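PDB 4XKY: dihydrodipicolinate synthase from Bacteroides thetaiotaomicron, which probably catalyses an aldolase-type reaction on pyruvate through a Schiff base, as dihydrodipicolinate synthase or the related N-acetylneuraminate lyase. Local coordinates for residues Leu12-Leu17 with Gln52-Lys57; Ser199-Ala204 with Ala229-Val234; Asn213-Leu218 with Lys293-Leu298. One frame throughout, in Å; residues are numbered along the deposited sequence.

Interaction 1. Residues Leu12-Leu17 with Gln52-Lys57; sequences LVTPLL and QSLSYK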
ATOM      1  N   LEU A  12      27.237   9.270  -3.907  1.00 27.75           N
ATOM      2  CA  LEU A  12      27.475  10.513  -4.617  1.00 27.63           C
ATOM      3  C   LEU A  12      26.241  10.998  -5.370  1.00 26.10           C
ATOM      4  O   LEU A  12      25.523  10.216  -5.966  1.00 25.76           O
ATOM      5  CB  LEU A  12      28.628  10.378  -5.606  1.00 29.74           C
ATOM      6  CG  LEU A  12      30.050  10.554  -5.075  1.00 31.72           C
ATOM      7  CD1 LEU A  12      30.331   9.474  -4.061  1.00 33.08           C
ATOM      8  CD2 LEU A  12      31.047  10.421  -6.202  1.00 33.22           C
ATOM      9  N   VAL A  13      26.021  12.313  -5.354  1.00 25.12           N
ATOM     10  CA  VAL A  13      25.137  12.932  -6.319  1.00 24.81           C
ATOM     11  C   VAL A  13      25.808  12.797  -7.685  1.00 25.45           C
ATOM     12  O   VAL A  13      27.037  12.609  -7.770  1.00 24.08           O
ATOM     13  CB  VAL A  13      24.823  14.418  -5.989  1.00 24.87           C
ATOM     14  CG1 VAL A  13      24.135  14.546  -4.640  1.00 24.36           C
ATOM     15  CG2 VAL A  13      26.064  15.271  -5.971  1.00 25.00           C
ATOM     16  N   THR A  14      24.987  12.814  -8.733  1.00 24.71           N
ATOM     17  CA  THR A  14      25.463  12.846 -10.101  1.00 24.90           C
ATOM     18  C   THR A  14      25.350  14.320 -10.469  1.00 25.72           C
ATOM     19  O   THR A  14      24.265  14.807 -10.725  1.00 24.54           O
ATOM     20  CB  THR A  14      24.626  11.933 -11.034  1.00 26.00           C
ATOM     21  OG1 THR A  14      24.666  10.565 -10.562  1.00 24.63           O
ATOM     22  CG2 THR A  14      25.159  11.997 -12.469  1.00 25.74           C
ATOM     23  N   PRO A  15      26.465  15.063 -10.414  1.00 26.35           N
ATOM     24  CA  PRO A  15      26.389  16.501 -10.725  1.00 26.81           C
ATOM     25  C   PRO A  15      26.153  16.707 -12.199  1.00 26.35           C
ATOM     26  O   PRO A  15      26.749  16.007 -13.023  1.00 26.90           O
ATOM     27  CB  PRO A  15      27.739  17.056 -10.298  1.00 27.91           C
ATOM     28  CG  PRO A  15      28.545  15.916  -9.786  1.00 27.52           C
ATOM     29  CD  PRO A  15      27.828  14.627 -10.088  1.00 27.25           C
ATOM     30  N   LEU A  16      25.244  17.626 -12.499  1.00 25.85           N
ATOM     31  CA  LEU A  16      24.749  17.886 -13.840  1.00 26.39           C
ATOM     32  C   LEU A  16      24.887  19.351 -14.229  1.00 27.66           C
ATOM     33  O   LEU A  16      24.732  20.249 -13.387  1.00 28.80           O
ATOM     34  CB  LEU A  16      23.275  17.541 -13.873  1.00 26.51           C
ATOM     35  CG  LEU A  16      22.952  16.098 -13.530  1.00 27.06           C
ATOM     36  CD1 LEU A  16      21.438  15.964 -13.567  1.00 28.40           C
ATOM     37  CD2 LEU A  16      23.634  15.142 -14.516  1.00 27.44           C
ATOM     38  N   LEU A  17      25.181  19.602 -15.498  1.00 28.83           N
ATOM     39  CA  LEU A  17      25.040  20.958 -16.067  1.00 29.09           C
ATOM     40  C   LEU A  17      23.685  21.128 -16.722  1.00 28.53           C
ATOM     41  O   LEU A  17      23.203  22.234 -16.899  1.00 27.13           O
ATOM     42  CB  LEU A  17      26.144  21.231 -17.103  1.00 30.15           C
ATOM     43  CG  LEU A  17      27.573  21.244 -16.554  1.00 31.45           C
ATOM     44  CD1 LEU A  17      28.578  21.599 -17.661  1.00 33.47           C
ATOM     45  CD2 LEU A  17      27.691  22.275 -15.431  1.00 31.87           C
ATOM     46  N   GLN A  52      17.893   6.201 -11.904  1.00 41.12           N
ATOM     47  CA  GLN A  52      16.724   5.834 -12.700  1.00 46.33           C
ATOM     48  C   GLN A  52      16.320   6.929 -13.693  1.00 40.99           C
ATOM     49  O   GLN A  52      15.915   6.613 -14.823  1.00 40.91           O
ATOM     50  CB  GLN A  52      15.547   5.542 -11.783  1.00 54.05           C
ATOM     51  CG  GLN A  52      15.116   6.762 -10.979  1.00 60.87           C
ATOM     52  CD  GLN A  52      14.493   6.398  -9.649  1.00 68.68           C
ATOM     53  OE1 GLN A  52      14.244   5.224  -9.366  1.00 72.48           O
ATOM     54  NE2 GLN A  52      14.239   7.408  -8.820  1.00 71.41           N
ATOM     55  N   SER A  53      16.458   8.198 -13.287  1.00 33.41           N
ATOM     56  CA  SER A  53      15.922   9.320 -14.082  1.00 30.34           C
ATOM     57  C   SER A  53      16.909   9.844 -15.139  1.00 28.08           C
ATOM     58  O   SER A  53      16.559  10.647 -16.000  1.00 26.51           O
ATOM     59  CB  SER A  53      15.418  10.434 -13.152  1.00 30.82           C
ATOM     60  OG  SER A  53      16.503  11.226 -12.696  1.00 34.14           O
ATOM     61  N   LEU A  54      18.138   9.342 -15.096  1.00 27.84           N
ATOM     62  CA  LEU A  54      19.194   9.696 -16.052  1.00 27.44           C
ATOM     63  C   LEU A  54      19.229   8.742 -17.215  1.00 27.88           C
ATOM     64  O   LEU A  54      18.887   7.586 -17.085  1.00 27.35           O
ATOM     65  CB  LEU A  54      20.553   9.663 -15.363  1.00 27.58           C
ATOM     66  CG  LEU A  54      20.681  10.627 -14.183  1.00 29.00           C
ATOM     67  CD1 LEU A  54      22.078  10.582 -13.618  1.00 28.64           C
ATOM     68  CD2 LEU A  54      20.285  12.050 -14.537  1.00 30.33           C
ATOM     69  N   SER A  55      19.648   9.246 -18.365  1.00 29.68           N
ATOM     70  CA  SER A  55      19.826   8.420 -19.539  1.00 31.48           C
ATOM     71  C   SER A  55      20.948   7.390 -19.313  1.00 32.72           C
ATOM     72  O   SER A  55      21.804   7.544 -18.438  1.00 31.73           O
ATOM     73  CB  SER A  55      20.173   9.296 -20.739  1.00 32.63           C
ATOM     74  OG  SER A  55      21.531   9.717 -20.665  1.00 32.21           O
ATOM     75  N   TYR A  56      20.937   6.338 -20.117  1.00 34.02           N
ATOM     76  CA  TYR A  56      22.002   5.336 -20.070  1.00 35.41           C
ATOM     77  C   TYR A  56      23.352   5.947 -20.325  1.00 33.00           C
ATOM     78  O   TYR A  56      24.315   5.624 -19.670  1.00 32.76           O
ATOM     79  CB  TYR A  56      21.777   4.279 -21.145  1.00 39.93           C
ATOM     80  CG  TYR A  56      22.369   2.954 -20.759  1.00 45.04           C
ATOM     81  CD1 TYR A  56      21.822   2.235 -19.706  1.00 46.75           C
ATOM     82  CD2 TYR A  56      23.470   2.426 -21.419  1.00 47.42           C
ATOM     83  CE1 TYR A  56      22.338   1.018 -19.324  1.00 49.53           C
ATOM     84  CE2 TYR A  56      23.997   1.200 -21.041  1.00 49.87           C
ATOM     85  CZ  TYR A  56      23.417   0.507 -19.986  1.00 48.82           C
ATOM     86  OH  TYR A  56      23.875  -0.706 -19.555  1.00 50.82           O
ATOM     87  N   LYS A  57      23.430   6.836 -21.303  1.00 33.05           N
ATOM     88  CA  LYS A  57      24.672   7.527 -21.581  1.00 34.87           C
ATOM     89  C   LYS A  57      25.211   8.223 -20.341  1.00 33.55           C
ATOM     90  O   LYS A  57      26.393   8.089 -19.997  1.00 32.50           O
ATOM     91  CB  LYS A  57      24.465   8.537 -22.710  1.00 40.41           C
ATOM     92  CG  LYS A  57      25.723   9.292 -23.125  1.00 45.59           C
ATOM     93  CD  LYS A  57      25.358  10.503 -23.975  1.00 51.44           C
ATOM     94  CE  LYS A  57      25.135  11.749 -23.124  1.00 53.55           C
ATOM     95  NZ  LYS A  57      24.558  12.857 -23.929  1.00 56.10           N
TER
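The CA atoms of Thr-14 and Leu-54 lie 9.2 Å apart, the nearest approach of the two backbones, and no hydrogen bond crosses the gap. Side chains alone bridge it. Leu-54 points at the segment 12-17 and uses both of its methyl branches. Leu-54 CD1 meets Thr-14 CG2 at 3.6 Å, the two side chains reaching toward each other tip to tip. Leu-54 CD2 touches Leu-16 CD1 at 4.2 Å, a looser contact in which the two leucines are inclined to each other. Thr-14 holds its CG2 anti to the backbone N (chi1 -59° for OG1), which puts OG1 beside that N. OG1 is hydrogen-bonded to Gly-49 O. That bond probably fixes the rotation of the threonine and keeps its methyl turned to Leu-54. All three residues are buried. The side chain of Thr-14 is about 8 Å from that of Thr-48, a predicted pyruvate-binding residue, so this small apolar contact lies near the probable active site of the TIM barrel. It joins the loop after strand 7-8 to the loop before helix 56-70, whose Met-62 touches Thr-14 and whose Leu-58 touches Leu-16, while Lys-263 of helix 257-268 also touches Leu-16.

Interaction 2. Residues Ser199-Ala204 with Ala229-Val234; sequences SVLLGA and ADMEEV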
ATOM      1  N   SER A 199      22.814   2.254  14.556  1.00 34.01           N
ATOM      2  CA  SER A 199      23.086   0.972  13.920  1.00 34.35           C
ATOM      3  C   SER A 199      24.550   0.607  14.118  1.00 34.74           C
ATOM      4  O   SER A 199      24.860  -0.542  14.406  1.00 32.95           O
ATOM      5  CB  SER A 199      22.752   1.014  12.437  1.00 34.82           C
ATOM      6  OG  SER A 199      21.440   1.513  12.217  1.00 34.77           O
ATOM      7  N   VAL A 200      25.456   1.582  13.999  1.00 33.99           N
ATOM      8  CA  VAL A 200      26.879   1.279  14.180  1.00 35.47           C
ATOM      9  C   VAL A 200      27.168   0.884  15.631  1.00 37.21           C
ATOM     10  O   VAL A 200      27.916  -0.052  15.886  1.00 38.12           O
ATOM     11  CB  VAL A 200      27.796   2.435  13.722  1.00 34.85           C
ATOM     12  CG1 VAL A 200      29.249   2.182  14.105  1.00 36.32           C
ATOM     13  CG2 VAL A 200      27.721   2.582  12.217  1.00 34.14           C
ATOM     14  N   LEU A 201      26.546   1.571  16.579  1.00 38.93           N
ATOM     15  CA  LEU A 201      26.725   1.241  17.994  1.00 39.67           C
ATOM     16  C   LEU A 201      26.511  -0.228  18.264  1.00 39.94           C
ATOM     17  O   LEU A 201      27.182  -0.820  19.115  1.00 38.63           O
ATOM     18  CB  LEU A 201      25.771   2.045  18.871  1.00 40.47           C
ATOM     19  CG  LEU A 201      26.314   3.402  19.289  1.00 41.77           C
ATOM     20  CD1 LEU A 201      25.187   4.263  19.828  1.00 41.40           C
ATOM     21  CD2 LEU A 201      27.406   3.249  20.338  1.00 42.45           C
ATOM     22  N   LEU A 202      25.545  -0.790  17.552  1.00 41.07           N
ATOM     23  CA  LEU A 202      25.202  -2.200  17.644  1.00 43.31           C
ATOM     24  C   LEU A 202      25.844  -3.028  16.539  1.00 43.76           C
ATOM     25  O   LEU A 202      25.320  -4.064  16.165  1.00 44.45           O
ATOM     26  CB  LEU A 202      23.685  -2.360  17.561  1.00 43.80           C
ATOM     27  CG  LEU A 202      22.967  -2.363  18.892  1.00 46.94           C
ATOM     28  CD1 LEU A 202      23.109  -1.040  19.614  1.00 46.62           C
ATOM     29  CD2 LEU A 202      21.503  -2.673  18.631  1.00 49.40           C
ATOM     30  N   GLY A 203      26.969  -2.570  16.005  1.00 43.99           N
ATOM     31  CA  GLY A 203      27.797  -3.415  15.139  1.00 43.49           C
ATOM     32  C   GLY A 203      27.606  -3.326  13.632  1.00 42.76           C
ATOM     33  O   GLY A 203      28.254  -4.075  12.909  1.00 42.63           O
ATOM     34  N   ALA A 204      26.746  -2.441  13.123  1.00 39.52           N
ATOM     35  CA  ALA A 204      26.673  -2.290  11.670  1.00 37.75           C
ATOM     36  C   ALA A 204      28.057  -1.862  11.193  1.00 37.91           C
ATOM     37  O   ALA A 204      28.772  -1.201  11.939  1.00 37.26           O
ATOM     38  CB  ALA A 204      25.637  -1.252  11.282  1.00 37.29           C
ATOM     39  N   ALA A 229      31.878   3.729  20.846  1.00 50.05           N
ATOM     40  CA  ALA A 229      30.938   3.991  21.927  1.00 50.41           C
ATOM     41  C   ALA A 229      31.369   5.206  22.774  1.00 50.68           C
ATOM     42  O   ALA A 229      31.213   5.213  23.994  1.00 51.46           O
ATOM     43  CB  ALA A 229      30.769   2.742  22.794  1.00 51.02           C
ATOM     44  N   ASP A 230      31.911   6.230  22.121  1.00 49.03           N
ATOM     45  CA  ASP A 230      32.124   7.525  22.770  1.00 50.78           C
ATOM     46  C   ASP A 230      30.786   8.300  22.812  1.00 49.47           C
ATOM     47  O   ASP A 230      30.455   9.097  21.929  1.00 48.98           O
ATOM     48  CB  ASP A 230      33.234   8.297  22.047  1.00 51.65           C
ATOM     49  CG  ASP A 230      33.525   9.628  22.678  1.00 53.26           C
ATOM     50  OD1 ASP A 230      32.827  10.024  23.630  1.00 54.32           O
ATOM     51  OD2 ASP A 230      34.468  10.290  22.211  1.00 56.98           O
ATOM     52  N   MET A 231      30.026   8.049  23.867  1.00 48.19           N
ATOM     53  CA  MET A 231      28.628   8.443  23.918  1.00 48.04           C
ATOM     54  C   MET A 231      28.381   9.958  23.903  1.00 48.54           C
ATOM     55  O   MET A 231      27.456  10.410  23.240  1.00 49.44           O
ATOM     56  CB  MET A 231      27.946   7.789  25.130  1.00 48.17           C
ATOM     57  CG  MET A 231      27.819   6.272  25.033  1.00 48.66           C
ATOM     58  SD  MET A 231      27.143   5.613  23.469  1.00 48.74           S
ATOM     59  CE  MET A 231      25.541   6.400  23.409  1.00 47.47           C
ATOM     60  N   GLU A 232      29.177  10.737  24.634  1.00 49.49           N
ATOM     61  CA  GLU A 232      29.028  12.214  24.650  1.00 48.42           C
ATOM     62  C   GLU A 232      29.140  12.783  23.241  1.00 46.98           C
ATOM     63  O   GLU A 232      28.350  13.641  22.814  1.00 45.55           O
ATOM     64  CB  GLU A 232      30.090  12.859  25.548  1.00 47.90           C
ATOM     65  N   GLU A 233      30.138  12.280  22.525  1.00 47.44           N
ATOM     66  CA  GLU A 233      30.386  12.664  21.142  1.00 47.52           C
ATOM     67  C   GLU A 233      29.300  12.126  20.175  1.00 46.92           C
ATOM     68  O   GLU A 233      28.864  12.845  19.256  1.00 45.98           O
ATOM     69  CB  GLU A 233      31.792  12.210  20.742  1.00 49.77           C
ATOM     70  CG  GLU A 233      32.418  12.981  19.595  1.00 51.69           C
ATOM     71  CD  GLU A 233      32.692  14.449  19.892  1.00 52.82           C
ATOM     72  OE1 GLU A 233      32.384  14.983  20.985  1.00 53.37           O
ATOM     73  OE2 GLU A 233      33.219  15.099  18.985  1.00 55.76           O
ATOM     74  N   VAL A 234      28.848  10.887  20.366  1.00 44.63           N
ATOM     75  CA  VAL A 234      27.687  10.391  19.591  1.00 43.40           C
ATOM     76  C   VAL A 234      26.512  11.381  19.747  1.00 43.90           C
ATOM     77  O   VAL A 234      25.936  11.845  18.756  1.00 40.97           O
ATOM     78  CB  VAL A 234      27.249   8.972  20.017  1.00 43.10           C
ATOM     79  CG1 VAL A 234      25.909   8.608  19.421  1.00 43.05           C
ATOM     80  CG2 VAL A 234      28.267   7.944  19.586  1.00 42.15           C
TER
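Leu-201 carries the whole contact, with three partners from the segment 229-234 gathered at its two methyl groups. The interaction is apolar throughout. Leu-201 CD2 lies 3.9 Å from Met-231 SD and equally close to the backbone at Ala-229 CA. The Ala-229 CB methyl is a little farther, at 4.2 Å from Leu-201 CD2. The other branch, Leu-201 CD1, reaches Met-231 CE at 4.2 Å and Val-234 CG1 at 4.4 Å. Leu-201 and Met-231 run at a slant to one another. Met-231 is folded at chi2 (-49°) and again at chi3 (-59°). The bends bring its sulfur and terminal methyl toward Leu-201, although the side chain does not start out in that direction.

Backbone hydrogen bonds shape the two pieces, and none runs between them. Helix 196-201 ends in a Schellman motif. Gly-203 N bonds to Val-200 O at 2.7 Å and Ala-204 N to Ser-199 O at 3.0 Å. Gly-203 has positive phi, and a CB there would press on the preceding carbonyl. Ala-229 likewise has positive phi and closes helix 216-227 with a second Schellman motif. Asp-230 stands at the N-cap position of helix 231-247, and Val-234 N bonds to Asp-230 O at 2.9 Å.

The contact lies where the end of helix 196-201 meets the turn between helices 216-227 and 231-247. Apolar side chains of a neighbouring subunit also pack on Leu-201, Ala-229 and Met-231. Helix 216-227 sits beside both segments: its Tyr-223 and Ala-226 touch Val-200, and its Ala-225 touches Val-234. In this way helix 196-201 of the barrel meets the start of helix 231-247, in the C-terminal helical region.

Interaction 3. Residues Asn213-Leu218 with Lys293-Leu298; sequences NMFPEL and KALQNL. With ACT (acetate ion), chain E.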
ATOM      1  N   ASN A 213      28.098  13.859   1.315  1.00 29.17           N
ATOM      2  CA  ASN A 213      28.449  14.700   0.165  1.00 29.23           C
ATOM      3  C   ASN A 213      28.841  16.126   0.638  1.00 30.29           C
ATOM      4  O   ASN A 213      29.756  16.725   0.102  1.00 30.63           O
ATOM      5  CB  ASN A 213      27.301  14.789  -0.851  1.00 29.20           C
ATOM      6  CG  ASN A 213      27.153  13.524  -1.739  1.00 29.09           C
ATOM      7  OD1 ASN A 213      27.786  13.410  -2.773  1.00 31.84           O
ATOM      8  ND2 ASN A 213      26.263  12.628  -1.366  1.00 28.64           N
ATOM      9  N   MET A 214      28.127  16.668   1.626  1.00 29.58           N
ATOM     10  CA  MET A 214      28.321  18.057   2.060  1.00 29.90           C
ATOM     11  C   MET A 214      29.412  18.141   3.128  1.00 30.87           C
ATOM     12  O   MET A 214      30.292  18.990   3.029  1.00 29.03           O
ATOM     13  CB  MET A 214      27.046  18.665   2.675  1.00 29.95           C
ATOM     14  CG  MET A 214      25.810  18.754   1.777  1.00 30.36           C
ATOM     15  SD  MET A 214      24.377  19.422   2.664  1.00 32.37           S
ATOM     16  CE  MET A 214      23.855  18.052   3.688  1.00 31.10           C
ATOM     17  N   PHE A 215      29.333  17.256   4.130  1.00 30.65           N
ATOM     18  CA  PHE A 215      30.145  17.337   5.361  1.00 32.61           C
ATOM     19  C   PHE A 215      30.722  15.972   5.693  1.00 33.63           C
ATOM     20  O   PHE A 215      30.294  15.341   6.645  1.00 34.51           O
ATOM     21  CB  PHE A 215      29.289  17.821   6.556  1.00 32.21           C
ATOM     22  CG  PHE A 215      28.543  19.100   6.281  1.00 32.15           C
ATOM     23  CD1 PHE A 215      29.236  20.264   5.992  1.00 33.00           C
ATOM     24  CD2 PHE A 215      27.155  19.133   6.312  1.00 31.29           C
ATOM     25  CE1 PHE A 215      28.561  21.437   5.721  1.00 32.72           C
ATOM     26  CE2 PHE A 215      26.474  20.286   6.027  1.00 31.08           C
ATOM     27  CZ  PHE A 215      27.179  21.445   5.738  1.00 32.40           C
ATOM     28  N   PRO A 216      31.687  15.495   4.892  1.00 34.59           N
ATOM     29  CA  PRO A 216      32.208  14.138   5.115  1.00 34.84           C
ATOM     30  C   PRO A 216      32.806  13.970   6.511  1.00 35.47           C
ATOM     31  O   PRO A 216      32.622  12.933   7.144  1.00 35.93           O
ATOM     32  CB  PRO A 216      33.299  13.988   4.048  1.00 34.44           C
ATOM     33  CG  PRO A 216      33.502  15.357   3.479  1.00 35.64           C
ATOM     34  CD  PRO A 216      32.223  16.096   3.666  1.00 34.57           C
ATOM     35  N   GLU A 217      33.489  14.994   7.004  1.00 35.52           N
ATOM     36  CA  GLU A 217      34.146  14.879   8.310  1.00 38.14           C
ATOM     37  C   GLU A 217      33.186  14.671   9.453  1.00 35.75           C
ATOM     38  O   GLU A 217      33.492  13.935  10.381  1.00 34.50           O
ATOM     39  CB  GLU A 217      35.014  16.103   8.602  1.00 42.01           C
ATOM     40  CG  GLU A 217      36.194  16.146   7.655  1.00 47.52           C
ATOM     41  CD  GLU A 217      37.121  17.323   7.859  1.00 54.77           C
ATOM     42  OE1 GLU A 217      36.854  18.176   8.742  1.00 60.81           O
ATOM     43  OE2 GLU A 217      38.132  17.381   7.124  1.00 58.94           O
ATOM     44  N   LEU A 218      32.055  15.370   9.419  1.00 34.19           N
ATOM     45  CA  LEU A 218      31.044  15.191  10.438  1.00 35.62           C
ATOM     46  C   LEU A 218      30.589  13.730  10.470  1.00 35.29           C
ATOM     47  O   LEU A 218      30.467  13.154  11.541  1.00 35.11           O
ATOM     48  CB  LEU A 218      29.843  16.109  10.194  1.00 36.14           C
ATOM     49  CG  LEU A 218      28.544  15.705  10.907  1.00 37.05           C
ATOM     50  CD1 LEU A 218      28.671  15.852  12.412  1.00 38.65           C
ATOM     51  CD2 LEU A 218      27.388  16.559  10.418  1.00 37.98           C
ATOM     52  N   LYS A 293      20.177  30.003   4.404  1.00 38.53           N
ATOM     53  CA  LYS A 293      19.872  30.320   5.813  1.00 41.85           C
ATOM     54  C   LYS A 293      20.067  29.117   6.716  1.00 38.63           C
ATOM     55  O   LYS A 293      20.662  29.199   7.800  1.00 36.35           O
ATOM     56  CB  LYS A 293      18.420  30.808   5.935  1.00 47.06           C
ATOM     57  CG  LYS A 293      17.910  31.030   7.355  1.00 53.43           C
ATOM     58  CD  LYS A 293      18.711  32.115   8.059  1.00 60.04           C
ATOM     59  CE  LYS A 293      18.105  32.523   9.393  1.00 64.38           C
ATOM     60  NZ  LYS A 293      18.335  33.979   9.594  1.00 68.58           N
ATOM     61  N   ALA A 294      19.532  27.987   6.286  1.00 37.42           N
ATOM     62  CA  ALA A 294      19.734  26.748   7.018  1.00 36.75           C
ATOM     63  C   ALA A 294      21.228  26.414   7.179  1.00 36.62           C
ATOM     64  O   ALA A 294      21.658  25.992   8.264  1.00 35.88           O
ATOM     65  CB  ALA A 294      19.019  25.602   6.324  1.00 36.99           C
ATOM     66  N   LEU A 295      22.002  26.580   6.102  1.00 34.74           N
ATOM     67  CA  LEU A 295      23.424  26.259   6.147  1.00 35.77           C
ATOM     68  C   LEU A 295      24.149  27.186   7.100  1.00 37.55           C
ATOM     69  O   LEU A 295      24.971  26.730   7.872  1.00 35.91           O
ATOM     70  CB  LEU A 295      24.094  26.347   4.776  1.00 35.50           C
ATOM     71  CG  LEU A 295      23.925  25.175   3.812  1.00 34.60           C
ATOM     72  CD1 LEU A 295      24.484  25.587   2.455  1.00 33.82           C
ATOM     73  CD2 LEU A 295      24.646  23.925   4.315  1.00 34.45           C
ATOM     74  N   GLN A 296      23.814  28.472   7.075  1.00 39.06           N
ATOM     75  CA  GLN A 296      24.439  29.418   7.985  1.00 41.55           C
ATOM     76  C   GLN A 296      24.105  29.131   9.453  1.00 43.41           C
ATOM     77  O   GLN A 296      24.894  29.441  10.338  1.00 42.31           O
ATOM     78  CB  GLN A 296      24.015  30.831   7.660  1.00 43.69           C
ATOM     79  CG  GLN A 296      24.435  31.358   6.298  1.00 45.11           C
ATOM     80  CD  GLN A 296      23.813  32.726   6.044  1.00 49.11           C
ATOM     81  OE1 GLN A 296      22.589  32.872   6.081  1.00 53.56           O
ATOM     82  NE2 GLN A 296      24.648  33.743   5.824  1.00 49.69           N
ATOM     83  N   ASN A 297      22.930  28.567   9.699  1.00 44.26           N
ATOM     84  CA  ASN A 297      22.526  28.162  11.047  1.00 47.19           C
ATOM     85  C   ASN A 297      23.146  26.865  11.544  1.00 48.45           C
ATOM     86  O   ASN A 297      23.140  26.611  12.738  1.00 49.33           O
ATOM     87  CB  ASN A 297      21.013  28.028  11.135  1.00 47.80           C
ATOM     88  CG  ASN A 297      20.310  29.363  11.184  1.00 51.05           C
ATOM     89  OD1 ASN A 297      20.927  30.421  11.328  1.00 55.71           O
ATOM     90  ND2 ASN A 297      19.003  29.321  11.067  1.00 53.02           N
ATOM     91  N   LEU A 298      23.645  26.026  10.645  1.00 50.50           N
ATOM     92  CA  LEU A 298      24.494  24.912  11.064  1.00 53.57           C
ATOM     93  C   LEU A 298      25.837  25.467  11.476  1.00 58.80           C
ATOM     94  O   LEU A 298      26.367  25.130  12.524  1.00 63.88           O
ATOM     95  CB  LEU A 298      24.731  23.930   9.926  1.00 51.62           C
ATOM     96  CG  LEU A 298      23.500  23.311   9.292  1.00 50.20           C
ATOM     97  CD1 LEU A 298      23.968  22.449   8.141  1.00 50.17           C
ATOM     98  CD2 LEU A 298      22.688  22.509  10.291  1.00 50.02           C
TER
HETATM   99  C   ACT E 401      32.989  18.702   6.896  1.00 48.57           C
HETATM  100  O   ACT E 401      33.429  18.000   5.953  1.00 43.37           O
HETATM  101  OXT ACT E 401      32.334  18.200   7.831  1.00 47.02           O
HETATM  102  CH3 ACT E 401      33.236  20.191   6.943  1.00 52.99           C
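Glu-217 N gives a hydrogen bond of 3.2 Å to acetate O, nearly straight at 161°, while the acetate methyl CH3 lies at the edge of the Phe-215 ring, near its plane. Leu-218 N bonds to the other oxygen, OXT, at 3.3 Å and less straight (147°). The acetate, probably from the crystallisation liquor, therefore sits at the N-terminal end of helix 216-227, where the helix end is likely to favour an anion. Phe-215 is the N-cap residue. This helix is the last of the TIM barrel, and the ring of Phe-215 reaches from its start to helix 285-298 at the C terminus. With CG anti to the carbonyl carbon (chi1 -53°), the ring extends toward Leu-295 and Leu-298. Leu-295 CD2 meets Phe-215 CZ at 3.8 Å, coming in at the ring edge. Leu-298 CD1 approaches Phe-215 CE2 at 3.9 Å from an oblique direction. With an alanine here, both leucines would probably lose their aromatic partner and a gap would open between the two helices. Met-214 CB lies over one ring face, toward the rim. Gln-243 of helix 231-247 touches Leu-298.

From the N terminus, interaction 1 comes first and closes the 34 residues between Leu-17 and Gln-52, joining the first two beta-alpha units. Interactions 2 and 3 follow later, and they cross: segment 213-218 lies between the halves of interaction 2, while 229-234 lies between those of interaction 3. Interaction 2 closes the 24 residues between Ala-204 and Ala-229, and interaction 3 the 74 between Leu-218 and Lys-293. Together they tie the last barrel helices to helices 231-247 and 285-298. Interaction 1 touches interaction 3 through a weak hydrogen bond, Val-13 N to Asn-213 OD1. Interaction 2 is on the opposite side of the chain's centre from interaction 1, with their nearest atoms about 17 Å apart.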